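Local coordinates for putative invasin (Yersinia pseudotuberculosis IP 31758, PDB 5N40), which probably acts as a bacterial surface adhesin of the invasin family, carrying a C-type lectin-like domain that may mediate attachment to host cells, at residues G258-V261 against T266-M269. The protein carries 1 engineered substitution. Residues are numbered along the deposited sequence; the frame is centred on the assembly and turned at random.
Sequences GTNV and TWAM
Met-269 folds back across the hairpin onto Asn-260. With CG beside its own backbone N (chi1 -53°) and further bends at chi2 and chi3, the side chain crosses to the other strand: CG lies 3.5 Å from Thr-259 C, and SD comes to 3.7 Å from Asn-260 CB. The methyl CE spans Asn-260 CB, at 3.8 Å, and ND2. Asn-260 has CG opposite the backbone N (chi1 176°), and its ND2 also bonds to Glu-262 OE1. Trp-267 lies on the same face as Asn-260; the edge of its indole, at CD1, meets Asn-260 O at 3.3 Å, while NE1 bonds to Glu-262 O, which would help hold the ring's orientation. That same Asn-260 O takes the short, fairly straight bond from Trp-267 N (2.7 Å, 164° at H), and Asn-260 N returns one to Trp-267 O. Met-269 N bonds to Gly-258 O (3.0 Å) from well above the carbonyl plane. On the other face Val-261 CG2 rests on Thr-266 OG1 at 3.8 Å. Away from the turn, a water accepts from Gly-258 N and bridges to Met-269 O, which Thr-256 OG1 also bonds. This is an antiparallel beta hairpin, its second strand's far edge bonding to Ala-250 and Tyr-248, within the C-type lectin-like adhesion domain.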
ATOM      1  N   GLY A 258      -7.617 -17.958  35.282  1.00 27.08           N
ATOM      2  CA  GLY A 258      -6.295 -17.991  34.686  1.00 27.54           C
ATOM      3  C   GLY A 258      -6.264 -17.248  33.362  1.00 20.83           C
ATOM      4  O   GLY A 258      -7.189 -17.334  32.553  1.00 23.42           O
ATOM      5  N   THR A 259      -5.178 -16.502  33.146  1.00 26.84           N
ATOM      6  CA  THR A 259      -4.952 -15.803  31.887  1.00 23.79           C
ATOM      7  C   THR A 259      -3.482 -15.885  31.506  1.00 19.77           C
ATOM      8  O   THR A 259      -2.612 -16.177  32.331  1.00 26.88           O
ATOM      9  CB  THR A 259      -5.364 -14.321  31.944  1.00 33.59           C
ATOM     10  OG1 THR A 259      -4.565 -13.636  32.917  1.00 38.82           O
ATOM     11  CG2 THR A 259      -6.833 -14.178  32.289  1.00 38.21           C
ATOM     12  N   ASN A 260      -3.220 -15.628  30.227  1.00 21.47           N
ATOM     13  CA  ASN A 260      -1.864 -15.610  29.689  1.00 19.99           C
ATOM     14  C   ASN A 260      -1.836 -14.636  28.523  1.00 19.64           C
ATOM     15  O   ASN A 260      -2.602 -14.807  27.570  1.00 17.49           O
ATOM     16  CB  ASN A 260      -1.439 -17.010  29.229  1.00 21.83           C
ATOM     17  CG  ASN A 260      -0.074 -17.021  28.562  1.00 22.39           C
ATOM     18  OD1 ASN A 260       0.870 -16.409  29.053  1.00 23.78           O
ATOM     19  ND2 ASN A 260       0.032 -17.714  27.431  1.00 20.38           N
ATOM     20  N   VAL A 261      -0.983 -13.615  28.600  1.00 18.98           N
ATOM     21  CA  VAL A 261      -0.781 -12.693  27.488  1.00 20.29           C
ATOM     22  C   VAL A 261       0.344 -13.234  26.620  1.00 21.01           C
ATOM     23  O   VAL A 261       1.475 -13.413  27.086  1.00 22.60           O
ATOM     24  CB  VAL A 261      -0.464 -11.272  27.981  1.00 21.15           C
ATOM     25  CG1 VAL A 261      -0.309 -10.324  26.803  1.00 25.90           C
ATOM     26  CG2 VAL A 261      -1.554 -10.781  28.924  1.00 23.97           C
ATOM     27  N   THR A 266      -4.768 -12.058  24.790  1.00 17.70           N
ATOM     28  CA  THR A 266      -4.956 -12.524  26.160  1.00 16.63           C
ATOM     29  C   THR A 266      -5.764 -13.813  26.144  1.00 19.68           C
ATOM     30  O   THR A 266      -6.924 -13.824  25.718  1.00 16.22           O
ATOM     31  CB  THR A 266      -5.656 -11.467  27.013  1.00 19.94           C
ATOM     32  OG1 THR A 266      -4.841 -10.296  27.064  1.00 21.22           O
ATOM     33  CG2 THR A 266      -5.882 -11.977  28.430  1.00 23.32           C
ATOM     34  N   TRP A 267      -5.161 -14.881  26.643  1.00 19.06           N
ATOM     35  CA  TRP A 267      -5.716 -16.218  26.531  1.00 16.21           C
ATOM     36  C   TRP A 267      -6.275 -16.698  27.861  1.00 17.50           C
ATOM     37  O   TRP A 267      -5.742 -16.388  28.930  1.00 22.33           O
ATOM     38  CB  TRP A 267      -4.646 -17.190  26.045  1.00 18.71           C
ATOM     39  CG  TRP A 267      -4.089 -16.783  24.729  1.00 18.22           C
ATOM     40  CD1 TRP A 267      -2.955 -16.061  24.503  1.00 15.68           C
ATOM     41  CD2 TRP A 267      -4.655 -17.056  23.450  1.00 19.12           C
ATOM     42  NE1 TRP A 267      -2.770 -15.887  23.156  1.00 14.86           N
ATOM     43  CE2 TRP A 267      -3.806 -16.487  22.488  1.00 18.22           C
ATOM     44  CE3 TRP A 267      -5.802 -17.739  23.024  1.00 17.33           C
ATOM     45  CZ2 TRP A 267      -4.070 -16.572  21.118  1.00 14.42           C
ATOM     46  CZ3 TRP A 267      -6.057 -17.830  21.681  1.00 14.41           C
ATOM     47  CH2 TRP A 267      -5.198 -17.247  20.738  1.00 15.17           C
ATOM     48  N   ALA A 268      -7.357 -17.464  27.777  1.00 17.71           N
ATOM     49  CA  ALA A 268      -7.892 -18.154  28.939  1.00 18.13           C
ATOM     50  C   ALA A 268      -7.013 -19.351  29.281  1.00 15.45           C
ATOM     51  O   ALA A 268      -6.493 -20.031  28.392  1.00 18.02           O
ATOM     52  CB  ALA A 268      -9.322 -18.616  28.673  1.00 17.61           C
ATOM     53  N   MET A 269      -6.859 -19.611  30.579  1.00 18.42           N
ATOM     54  CA  MET A 269      -6.020 -20.696  31.069  1.00 18.20           C
ATOM     55  C   MET A 269      -6.765 -21.448  32.164  1.00 21.64           C
ATOM     56  O   MET A 269      -7.607 -20.877  32.861  1.00 20.14           O
ATOM     57  CB  MET A 269      -4.678 -20.167  31.596  1.00 19.91           C
ATOM     58  CG  MET A 269      -3.932 -19.281  30.607  1.00 23.38           C
ATOM     59  SD  MET A 269      -3.413 -20.125  29.091  1.00 20.80           S
ATOM     60  CE  MET A 269      -1.810 -20.747  29.582  1.00 18.75           C
TER
HETATM   61  O   HOH W   1      -8.212 -20.480  35.416  1.00 37.95           O